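Local coordinates for protein member of s1p family of ribosomal proteins (Pyrococcus furiosus, PDB 5YH1) that probably acts as a manganese-dependent exonuclease of the DHH family, this chain being the DHH part of a longer protein also assigned nucleic acid and zinc binding, at residues I58-H63 and H95-R100; L221-G226 and Q238-A243; A264-F269 and F338-P343; I329-Y334 and T366-P371. One frame throughout, in Å; residues are numbered along the deposited sequence.

Contact 1 of 4, residues I58-H63 and H95-R100; sequences IILRHH and HLFKRR
Arg100 lays its CB over the centre of one face of the Arg61 guanidinium, and its CD comes 3.5 Å from Arg61 NH2. Asp115 on helix 109-126 forms salt bridges with both Arg61 NE and Arg100 NH1, so one carboxylate gathers the two arginines. On the sheet face that carries Ile58, Leu60, Phe97 and Arg99, Phe97 slants against its neighbours: CD1 lies 4.0 Å from Ile58 CG2 and CZ 4.0 Å from Leu60 CB, with helix 66-86 packed beyond the ring. Further along, Arg99 NH1 donates to His62 NE2 at 3.1 Å, the bond lying near both the imidazole and guanidinium planes. With CG between its backbone N and carbonyl carbon (chi1 67°), His62 turns its ring to meet Arg99; ND1 donates to His63 O, so both ring nitrogens are engaged. Arg99 NE also pairs with Glu76. Beneath the side chains runs a parallel ladder, including a straight bond from Leu60 N to Lys98 O of 2.8 Å. The side chain of His62 lies about 5 Å from that of Asp137, a manganese ligand. This is a beta-alpha-beta crossover through helix 66-86, placing edge strand 97-102 beside strand 58-63 in the parallel sheet of the DHH domain.

Contact 2 of 4, residues L221-G226 and Q238-A243; sequences LPAIAG and QYLEYA
Pro222 presses its CB onto one face of the Tyr239 ring, a side-chain overlap between helices 221-229 and 234-245. This CH-pi contact has CB 3.5 Å from the ring centroid and 21° off its normal, while CG lies beside CD1 and CE1 at the rim. The pyrrolidine and phenol cross at about a right angle. Tyr239 CG stands anti to its carbonyl carbon (chi1 -81°), which brings the ring face against Pro222 CB; the phenol OH is hydrogen-bonded to Glu205 on helix 199-210, which holds the far end.

Apolar packing centres on Ala223. Its CB faces Ala243 CB at 3.7 Å and Leu240 CD2 at 4.0 Å, and the short methyl side chains let the backbones approach closely, with Ala223 CA 5.0 Å from Leu240 CA. Leu240 starts out away from the other helix, yet its CD2 branch returns to the alanine.

The polar link is a water. It accepts from Ala223 N at 3.2 Å and donates to Tyr239 O at 2.9 Å, joining two backbones that share no direct hydrogen bond.

The short helix segments pass 7.6 Å apart at 119°. Helix 199-210 covers Pro222 and Tyr239 through Met201, helix 250-267 meets Leu240 and Ile224 through Leu253, and helix 66-86 lies against Leu221, Ile224 and Ala225.

Contact 3 of 4, residues A264-F269 and F338-P343; sequences AFYWKF and FEYPSP
Phe338 O approaches the edge of the Phe265 ring near its plane, 4.1 Å from CZ, where the loop 338-343 first meets the end of helix 250-267. Glu339 follows with its backbone, Glu339 C lying 3.8 Å from Phe265 CZ. Tyr340 carries most of the contact. Its CA sits over one face of Phe265, offset toward the rim, and its ring turns an edge to that face in a T-shaped pair, with centroids 5.9 Å apart and planes at 77°. With CG opposite the backbone N (chi1 176°), Phe265 reaches out from the helix to the loop. Tyr266 comes in beside it, its OH 3.3 Å from Tyr340 CB, and the two tyrosine side chains cross at about a right angle. A water bridges Tyr266 OH (2.5 Å) and the backbone N of Tyr340, from which it accepts at 3.1 Å. The outer phenols are tied to helix 286-311, Tyr266 OH to Lys303 and Tyr340 OH to Gln304. An alanine at Phe265 is likely to leave the Tyr340 edge without its aromatic face and open a gap beside the loop backbone. Beyond the cis peptide before Pro341, Ser342 brings CB 4.2 Å from Phe265 CE1. Its OG makes a weak hydrogen bond with Lys345 N, as an N-cap of helix 343-358. Leu113 of the second subunit packs on Tyr266. The whole is an edge-to-face aromatic contact between the C-terminal end of helix 250-267 and the loop that leads into helix 343-358, at the start of the C-terminal alpha/beta region.

Contact 4 of 4, residues I329-Y334 and T366-P371; sequences IDVELY and TLAYGP
A beta-alpha-beta unit, strand 325-330, helix 343-358 and strand 364-369, brings the two segments side by side as parallel neighbours in the mixed sheet. Its ladder runs from Ile329 N to Leu367 O, back from Tyr369 N to Ile329 O at 2.9 Å, and on from Val331 N to Tyr369 O at the strand end. On the helix 343-358 side, Ile329 CG2 packs 3.7 Å from Ala368 CB, and Val331 CG1 closes on the same methyl.

On the other face Tyr369 lies across the neighbouring strand. Its CG is set between the backbone N and carbonyl carbon (chi1 61°), which folds the ring over Asp330: Asp330 CA stands 4.0 Å from the ring centroid in a CH-pi contact, and Ile329 O lies over the same ring. A water in the ring plane donates to Asp330 OD2 at 2.6 Å and lies 2.9 Å from Tyr369 OH. Replacing Tyr369 by an alanine would probably uncover the Asp330 backbone and deprive this water of its phenol partner. Arg423 and Leu427 of helix 423-435 also touch the tyrosine.

At the strand end the chain turns, with Asp330 OD1 accepting from Glu332 N in an Asx turn and from Leu333 N, the latter reaching it from above the carboxylate plane. Glu332 OE1 forms a salt bridge with Lys337, while its other oxygen, OE2, comes to 3.5 Å from Pro371 CD.

Overall arrangement
Contacts 1 and 2 belong to the part that holds the manganese ion: His62 of contact 1 and Pro222 of contact 2 have side chains about 9 and 12 Å from the metal, which is bound by Asp67, Asp137, His163 and Asp229. The centres of contacts 1 and 2 are 24 Å apart. Contact 3 spans from helix 250-267, which follows helix 234-245, to the loop leading into helix 343-358; its nearest atoms are about 6 Å from contact 1. It touches contact 4, where Pro343 CB meets Val331 CG2 at 4.1 Å. Contact 4, centred 35 Å from the centre of contact 1, lies across the chain's centre from it; contacts 3 and 4 both meet the second subunit.

Contact 1 of 4, residues I58-H63 and H95-R100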
# COMPACT_ATOMS: atom_id res chain seq x y z
N ILE A 58 17.62 -11.49 14.42
CA ILE A 58 17.63 -10.11 14.85
C ILE A 58 16.75 -9.30 13.91
O ILE A 58 16.86 -9.43 12.69
CB ILE A 58 19.07 -9.56 14.84
CG1 ILE A 58 19.91 -10.28 15.90
CG2 ILE A 58 19.08 -8.05 15.07
CD1 ILE A 58 21.38 -9.91 15.85
N ILE A 59 15.88 -8.48 14.48
CA ILE A 59 15.17 -7.45 13.73
C ILE A 59 15.74 -6.11 14.13
O ILE A 59 15.73 -5.76 15.32
CB ILE A 59 13.67 -7.39 14.06
CG1 ILE A 59 13.02 -8.74 13.90
CG2 ILE A 59 12.98 -6.38 13.15
CD1 ILE A 59 11.59 -8.72 14.42
N LEU A 60 16.21 -5.36 13.14
CA LEU A 60 16.69 -4.00 13.36
C LEU A 60 15.73 -3.00 12.70
O LEU A 60 15.61 -2.97 11.48
CB LEU A 60 18.12 -3.84 12.84
CG LEU A 60 18.90 -2.63 13.35
CD1 LEU A 60 20.38 -2.80 13.12
CD2 LEU A 60 18.43 -1.34 12.68
N ARG A 61 15.06 -2.21 13.53
CA ARG A 61 14.19 -1.12 13.07
C ARG A 61 14.93 0.19 13.22
O ARG A 61 15.54 0.43 14.27
CB ARG A 61 12.94 -1.05 13.94
CG ARG A 61 11.88 -2.07 13.62
CD ARG A 61 10.83 -1.45 12.72
NE ARG A 61 9.93 -2.46 12.17
CZ ARG A 61 9.26 -2.32 11.04
NH1 ARG A 61 9.36 -1.20 10.32
NH2 ARG A 61 8.46 -3.28 10.62
N HIS A 62 14.85 1.04 12.20
CA HIS A 62 15.44 2.37 12.26
C HIS A 62 14.59 3.41 11.56
O HIS A 62 13.90 3.13 10.58
CB HIS A 62 16.86 2.37 11.66
CG HIS A 62 16.91 2.10 10.19
ND1 HIS A 62 16.63 3.07 9.25
CD2 HIS A 62 17.22 0.98 9.50
CE1 HIS A 62 16.76 2.56 8.04
NE2 HIS A 62 17.12 1.29 8.16
N HIS A 63 14.65 4.64 12.06
CA HIS A 63 14.00 5.76 11.41
C HIS A 63 14.53 5.93 9.99
O HIS A 63 15.71 5.68 9.73
CB HIS A 63 14.20 7.03 12.23
CG HIS A 63 13.39 8.18 11.75
ND1 HIS A 63 13.95 9.32 11.23
CD2 HIS A 63 12.05 8.36 11.69
CE1 HIS A 63 12.99 10.16 10.87
NE2 HIS A 63 11.83 9.60 11.15
N HIS A 95 18.22 -14.86 6.42
CA HIS A 95 17.13 -15.31 7.26
C HIS A 95 17.21 -14.78 8.70
O HIS A 95 16.19 -14.47 9.30
CB HIS A 95 17.08 -16.83 7.27
CG HIS A 95 15.93 -17.37 8.04
ND1 HIS A 95 14.63 -17.07 7.72
CD2 HIS A 95 15.88 -18.15 9.15
CE1 HIS A 95 13.82 -17.66 8.59
NE2 HIS A 95 14.56 -18.32 9.46
N LEU A 96 18.42 -14.70 9.24
CA LEU A 96 18.62 -14.40 10.66
C LEU A 96 18.91 -12.91 10.96
O LEU A 96 19.19 -12.54 12.11
CB LEU A 96 19.73 -15.28 11.23
CG LEU A 96 19.45 -16.78 11.20
CD1 LEU A 96 20.67 -17.56 11.65
CD2 LEU A 96 18.24 -17.13 12.06
N PHE A 97 18.82 -12.07 9.93
CA PHE A 97 18.88 -10.64 10.12
C PHE A 97 17.95 -9.90 9.17
O PHE A 97 17.98 -10.12 7.96
CB PHE A 97 20.31 -10.12 9.93
CG PHE A 97 20.42 -8.63 10.11
CD1 PHE A 97 20.58 -8.09 11.37
CD2 PHE A 97 20.35 -7.78 9.02
CE1 PHE A 97 20.68 -6.72 11.55
CE2 PHE A 97 20.45 -6.41 9.19
CZ PHE A 97 20.61 -5.88 10.46
N LYS A 98 17.14 -9.00 9.73
CA LYS A 98 16.24 -8.16 8.96
C LYS A 98 16.37 -6.71 9.39
O LYS A 98 16.31 -6.41 10.58
CB LYS A 98 14.79 -8.62 9.18
CG LYS A 98 14.50 -10.02 8.67
CD LYS A 98 14.50 -10.03 7.14
CE LYS A 98 14.70 -11.44 6.60
NZ LYS A 98 13.58 -12.33 6.97
N ARG A 99 16.52 -5.82 8.42
CA ARG A 99 16.53 -4.38 8.66
C ARG A 99 15.28 -3.78 8.04
O ARG A 99 15.03 -3.97 6.85
CB ARG A 99 17.81 -3.75 8.09
CG ARG A 99 17.98 -2.28 8.41
CD ARG A 99 19.34 -1.75 7.97
NE ARG A 99 19.61 -2.02 6.56
CZ ARG A 99 19.09 -1.35 5.53
NH1 ARG A 99 18.27 -0.35 5.73
NH2 ARG A 99 19.41 -1.69 4.30
N ARG A 100 14.50 -3.05 8.85
CA ARG A 100 13.23 -2.47 8.41
C ARG A 100 13.13 -1.01 8.80
O ARG A 100 13.15 -0.69 9.99
CB ARG A 100 12.07 -3.24 9.04
CG ARG A 100 12.00 -4.67 8.58
CD ARG A 100 10.89 -5.47 9.25
NE ARG A 100 10.95 -6.85 8.78
CZ ARG A 100 10.67 -7.93 9.51
NH1 ARG A 100 10.27 -7.84 10.77
NH2 ARG A 100 10.80 -9.12 8.95

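Contact 2 of 4, residues L221-G226 and Q238-A243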
# COMPACT_ATOMS: atom_id res chain seq x y z
N LEU A 221 31.13 6.73 8.72
CA LEU A 221 29.66 6.82 8.76
C LEU A 221 29.14 7.89 9.70
O LEU A 221 28.18 8.59 9.36
CB LEU A 221 29.03 5.46 9.09
CG LEU A 221 29.25 4.36 8.05
CD1 LEU A 221 28.41 3.14 8.38
CD2 LEU A 221 28.92 4.83 6.64
N PRO A 222 29.76 8.04 10.88
CA PRO A 222 29.32 9.10 11.79
C PRO A 222 29.33 10.52 11.19
O PRO A 222 28.48 11.34 11.54
CB PRO A 222 30.31 8.99 12.95
CG PRO A 222 30.72 7.56 12.96
CD PRO A 222 30.74 7.14 11.52
N ALA A 223 30.27 10.80 10.30
CA ALA A 223 30.30 12.08 9.61
C ALA A 223 29.09 12.27 8.71
O ALA A 223 28.53 13.37 8.64
CB ALA A 223 31.58 12.21 8.78
N ILE A 224 28.68 11.21 8.02
CA ILE A 224 27.47 11.25 7.17
C ILE A 224 26.23 11.46 8.05
O ILE A 224 25.42 12.35 7.79
CB ILE A 224 27.35 9.97 6.31
CG1 ILE A 224 28.49 9.91 5.29
CG2 ILE A 224 26.03 9.96 5.55
CD1 ILE A 224 28.63 8.59 4.57
N ALA A 225 26.11 10.67 9.12
CA ALA A 225 24.96 10.75 10.02
C ALA A 225 24.81 12.13 10.64
O ALA A 225 23.72 12.70 10.64
CB ALA A 225 25.09 9.69 11.10
N GLY A 226 25.93 12.67 11.15
CA GLY A 226 25.94 14.01 11.74
C GLY A 226 25.60 15.11 10.76
O GLY A 226 24.97 16.10 11.12
N GLN A 238 35.32 15.99 15.23
CA GLN A 238 36.32 14.93 15.19
C GLN A 238 35.95 13.84 14.17
O GLN A 238 36.80 13.38 13.41
CB GLN A 238 36.50 14.28 16.57
CG GLN A 238 37.02 15.22 17.66
CD GLN A 238 37.05 14.54 19.02
OE1 GLN A 238 37.86 13.64 19.26
NE2 GLN A 238 36.16 14.96 19.90
N TYR A 239 34.69 13.41 14.19
CA TYR A 239 34.23 12.35 13.28
C TYR A 239 34.49 12.73 11.81
O TYR A 239 34.83 11.89 10.99
CB TYR A 239 32.74 12.02 13.48
CG TYR A 239 32.43 11.11 14.65
CD1 TYR A 239 32.98 9.83 14.74
CD2 TYR A 239 31.54 11.50 15.66
CE1 TYR A 239 32.68 8.98 15.78
CE2 TYR A 239 31.23 10.65 16.72
CZ TYR A 239 31.80 9.39 16.77
OH TYR A 239 31.52 8.54 17.82
N LEU A 240 34.34 14.01 11.49
CA LEU A 240 34.60 14.51 10.13
C LEU A 240 35.97 14.16 9.55
O LEU A 240 36.13 14.00 8.34
CB LEU A 240 34.44 16.03 10.09
CG LEU A 240 33.02 16.58 10.10
CD1 LEU A 240 33.09 18.10 10.17
CD2 LEU A 240 32.23 16.14 8.86
N GLU A 241 36.98 14.06 10.42
CA GLU A 241 38.33 13.74 9.99
C GLU A 241 38.43 12.36 9.33
O GLU A 241 39.21 12.17 8.40
CB GLU A 241 39.30 13.87 11.17
CG GLU A 241 39.56 15.32 11.57
CD GLU A 241 40.46 16.02 10.57
OE1 GLU A 241 41.68 15.71 10.57
OE2 GLU A 241 39.96 16.84 9.77
N TYR A 242 37.62 11.40 9.79
CA TYR A 242 37.62 10.07 9.17
C TYR A 242 37.03 10.08 7.76
O TYR A 242 37.41 9.27 6.91
CB TYR A 242 36.84 9.07 10.02
CG TYR A 242 37.47 8.80 11.37
CD1 TYR A 242 38.55 7.93 11.49
CD2 TYR A 242 36.98 9.40 12.51
CE1 TYR A 242 39.12 7.67 12.72
CE2 TYR A 242 37.55 9.16 13.74
CZ TYR A 242 38.62 8.29 13.83
OH TYR A 242 39.17 8.05 15.07
N ALA A 243 36.09 10.99 7.52
CA ALA A 243 35.51 11.15 6.19
C ALA A 243 36.55 11.80 5.27
O ALA A 243 36.72 11.38 4.13
CB ALA A 243 34.24 12.00 6.24
O HOH W 1 33.10 9.57 10.96

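Contact 3 of 4, residues A264-F269 and F338-P343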
# COMPACT_ATOMS: atom_id res chain seq x y z
N ALA A 264 15.26 7.58 -0.32
CA ALA A 264 14.44 6.88 0.69
C ALA A 264 12.98 7.31 0.66
O ALA A 264 12.10 6.53 1.03
CB ALA A 264 15.02 7.08 2.09
N PHE A 265 12.72 8.54 0.25
CA PHE A 265 11.36 9.01 0.02
C PHE A 265 10.65 8.13 -1.02
O PHE A 265 9.49 7.78 -0.85
CB PHE A 265 11.37 10.48 -0.43
CG PHE A 265 10.00 11.02 -0.78
CD1 PHE A 265 9.20 11.60 0.19
CD2 PHE A 265 9.52 10.94 -2.09
CE1 PHE A 265 7.95 12.10 -0.13
CE2 PHE A 265 8.26 11.42 -2.41
CZ PHE A 265 7.47 12.00 -1.43
N TYR A 266 11.37 7.76 -2.07
CA TYR A 266 10.77 6.99 -3.16
C TYR A 266 10.73 5.48 -2.93
O TYR A 266 9.80 4.82 -3.39
CB TYR A 266 11.45 7.31 -4.49
CG TYR A 266 11.13 8.70 -5.00
CD1 TYR A 266 9.92 8.98 -5.64
CD2 TYR A 266 12.03 9.74 -4.81
CE1 TYR A 266 9.64 10.26 -6.10
CE2 TYR A 266 11.76 11.02 -5.27
CZ TYR A 266 10.56 11.28 -5.92
OH TYR A 266 10.32 12.56 -6.36
N TRP A 267 11.70 4.91 -2.22
CA TRP A 267 11.64 3.48 -1.96
C TRP A 267 10.82 3.13 -0.71
O TRP A 267 10.57 1.96 -0.46
CB TRP A 267 13.03 2.81 -1.99
CG TRP A 267 13.98 3.08 -0.86
CD1 TRP A 267 13.71 3.01 0.47
CD2 TRP A 267 15.38 3.37 -0.98
NE1 TRP A 267 14.85 3.29 1.20
CE2 TRP A 267 15.89 3.51 0.34
CE3 TRP A 267 16.26 3.53 -2.05
CZ2 TRP A 267 17.23 3.82 0.60
CZ3 TRP A 267 17.59 3.84 -1.79
CH2 TRP A 267 18.06 3.98 -0.48
N LYS A 268 10.44 4.14 0.08
CA LYS A 268 9.41 4.02 1.13
C LYS A 268 9.68 2.94 2.20
O LYS A 268 10.58 3.08 3.02
CB LYS A 268 8.03 3.82 0.48
CG LYS A 268 7.42 5.08 -0.12
CD LYS A 268 6.16 4.77 -0.93
CE LYS A 268 4.99 4.26 -0.08
NZ LYS A 268 4.09 5.35 0.40
N PHE A 269 8.93 1.84 2.16
CA PHE A 269 9.02 0.80 3.19
C PHE A 269 10.14 -0.19 2.89
O PHE A 269 10.54 -0.97 3.76
CB PHE A 269 7.69 0.06 3.33
CG PHE A 269 6.51 0.96 3.56
CD1 PHE A 269 6.39 1.70 4.74
CD2 PHE A 269 5.50 1.07 2.59
CE1 PHE A 269 5.29 2.53 4.95
CE2 PHE A 269 4.40 1.90 2.80
CZ PHE A 269 4.30 2.64 3.98
N PHE A 338 1.80 15.15 -2.35
CA PHE A 338 2.29 13.78 -2.58
C PHE A 338 3.62 13.65 -3.33
O PHE A 338 4.04 12.55 -3.63
CB PHE A 338 1.22 12.90 -3.25
CG PHE A 338 -0.05 12.79 -2.46
CD1 PHE A 338 -0.06 12.21 -1.20
CD2 PHE A 338 -1.25 13.27 -2.98
CE1 PHE A 338 -1.23 12.11 -0.46
CE2 PHE A 338 -2.43 13.17 -2.24
CZ PHE A 338 -2.41 12.59 -0.98
N GLU A 339 4.29 14.76 -3.62
CA GLU A 339 5.55 14.69 -4.35
C GLU A 339 6.70 15.08 -3.45
O GLU A 339 6.51 15.71 -2.42
CB GLU A 339 5.52 15.65 -5.53
CG GLU A 339 4.57 15.24 -6.64
CD GLU A 339 4.50 16.29 -7.72
OE1 GLU A 339 5.57 16.77 -8.16
OE2 GLU A 339 3.38 16.66 -8.12
N TYR A 340 7.91 14.69 -3.85
CA TYR A 340 9.10 15.22 -3.22
C TYR A 340 9.17 16.71 -3.52
O TYR A 340 9.03 17.11 -4.67
CB TYR A 340 10.35 14.52 -3.75
CG TYR A 340 11.62 15.05 -3.15
CD1 TYR A 340 12.28 16.13 -3.72
CD2 TYR A 340 12.17 14.48 -2.00
CE1 TYR A 340 13.44 16.63 -3.17
CE2 TYR A 340 13.34 14.97 -1.45
CZ TYR A 340 13.97 16.05 -2.04
OH TYR A 340 15.14 16.56 -1.51
N PRO A 341 9.39 17.56 -2.50
CA PRO A 341 9.62 17.26 -1.10
C PRO A 341 8.35 17.22 -0.25
O PRO A 341 7.44 18.00 -0.48
CB PRO A 341 10.51 18.42 -0.65
CG PRO A 341 10.05 19.57 -1.48
CD PRO A 341 9.68 18.97 -2.81
N SER A 342 8.30 16.32 0.72
CA SER A 342 7.23 16.29 1.73
C SER A 342 7.11 17.65 2.45
O SER A 342 8.04 18.46 2.43
CB SER A 342 7.51 15.19 2.75
OG SER A 342 8.61 15.52 3.61
N PRO A 343 5.97 17.91 3.11
CA PRO A 343 5.80 19.14 3.88
C PRO A 343 6.92 19.40 4.89
O PRO A 343 7.40 20.52 5.01
CB PRO A 343 4.47 18.92 4.60
CG PRO A 343 3.70 18.05 3.66
CD PRO A 343 4.72 17.12 3.04
O HOH W 2 7.89 13.06 -6.43

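Contact 4 of 4, residues I329-Y334 and T366-P371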
# COMPACT_ATOMS: atom_id res chain seq x y z
N ILE A 329 3.43 29.63 5.73
CA ILE A 329 3.18 29.11 4.39
C ILE A 329 2.15 27.99 4.46
O ILE A 329 2.28 27.05 5.24
CB ILE A 329 4.48 28.64 3.70
CG1 ILE A 329 4.20 27.99 2.35
CG2 ILE A 329 5.26 27.67 4.58
CD1 ILE A 329 3.66 28.94 1.32
N ASP A 330 1.12 28.13 3.63
CA ASP A 330 0.08 27.12 3.48
C ASP A 330 0.56 26.09 2.47
O ASP A 330 0.45 26.31 1.25
CB ASP A 330 -1.21 27.78 3.01
CG ASP A 330 -2.39 26.81 2.94
OD1 ASP A 330 -2.16 25.60 2.70
OD2 ASP A 330 -3.53 27.29 3.11
N VAL A 331 1.10 24.98 2.96
CA VAL A 331 1.64 23.95 2.09
C VAL A 331 0.58 22.98 1.53
O VAL A 331 0.93 22.09 0.78
CB VAL A 331 2.79 23.15 2.74
CG1 VAL A 331 3.94 24.09 3.09
CG2 VAL A 331 2.34 22.39 3.98
N GLU A 332 -0.69 23.16 1.88
CA GLU A 332 -1.76 22.47 1.16
C GLU A 332 -2.10 23.24 -0.12
O GLU A 332 -2.18 22.65 -1.18
CB GLU A 332 -3.01 22.31 2.03
CG GLU A 332 -4.02 21.27 1.55
CD GLU A 332 -3.54 19.80 1.64
OE1 GLU A 332 -4.24 18.94 1.07
OE2 GLU A 332 -2.49 19.50 2.26
N LEU A 333 -2.29 24.55 -0.02
CA LEU A 333 -2.65 25.37 -1.18
C LEU A 333 -1.50 25.64 -2.15
O LEU A 333 -1.72 25.74 -3.36
CB LEU A 333 -3.25 26.71 -0.75
CG LEU A 333 -4.60 26.71 -0.03
CD1 LEU A 333 -5.10 28.14 0.11
CD2 LEU A 333 -5.63 25.85 -0.77
N TYR A 334 -0.28 25.77 -1.63
CA TYR A 334 0.84 26.27 -2.43
C TYR A 334 2.05 25.36 -2.37
O TYR A 334 3.17 25.81 -2.18
CB TYR A 334 1.25 27.68 -1.95
CG TYR A 334 0.10 28.66 -1.97
CD1 TYR A 334 -0.48 29.04 -3.17
CD2 TYR A 334 -0.40 29.20 -0.80
CE1 TYR A 334 -1.54 29.94 -3.20
CE2 TYR A 334 -1.46 30.09 -0.82
CZ TYR A 334 -2.02 30.45 -2.03
OH TYR A 334 -3.07 31.33 -2.05
N THR A 366 9.58 29.55 11.37
CA THR A 366 8.88 29.18 10.15
C THR A 366 7.77 28.19 10.47
O THR A 366 8.01 27.13 11.05
CB THR A 366 9.85 28.58 9.11
OG1 THR A 366 10.80 29.58 8.71
CG2 THR A 366 9.09 28.09 7.87
N LEU A 367 6.55 28.56 10.11
CA LEU A 367 5.38 27.73 10.36
C LEU A 367 4.76 27.32 9.02
O LEU A 367 4.23 28.16 8.30
CB LEU A 367 4.36 28.53 11.17
CG LEU A 367 3.00 27.88 11.37
CD1 LEU A 367 3.09 26.79 12.42
CD2 LEU A 367 1.99 28.94 11.78
N ALA A 368 4.84 26.04 8.70
CA ALA A 368 4.25 25.51 7.47
C ALA A 368 3.05 24.66 7.81
O ALA A 368 3.19 23.66 8.51
CB ALA A 368 5.27 24.68 6.72
N TYR A 369 1.87 25.02 7.31
CA TYR A 369 0.64 24.35 7.73
C TYR A 369 -0.19 23.76 6.59
O TYR A 369 -0.19 24.26 5.46
CB TYR A 369 -0.23 25.29 8.56
CG TYR A 369 -0.68 26.54 7.85
CD1 TYR A 369 -1.87 26.56 7.12
CD2 TYR A 369 0.06 27.71 7.93
CE1 TYR A 369 -2.29 27.72 6.47
CE2 TYR A 369 -0.35 28.87 7.28
CZ TYR A 369 -1.52 28.87 6.56
OH TYR A 369 -1.92 30.02 5.93
N GLY A 370 -0.88 22.67 6.91
CA GLY A 370 -1.89 22.08 6.03
C GLY A 370 -3.27 22.21 6.67
O GLY A 370 -3.46 23.03 7.56
N PRO A 371 -4.24 21.38 6.22
CA PRO A 371 -5.59 21.43 6.79
C PRO A 371 -5.62 21.15 8.29
O PRO A 371 -6.36 21.80 9.02
CB PRO A 371 -6.34 20.31 6.05
CG PRO A 371 -5.52 19.98 4.86
CD PRO A 371 -4.10 20.29 5.24
O HOH W 3 -3.97 29.72 3.97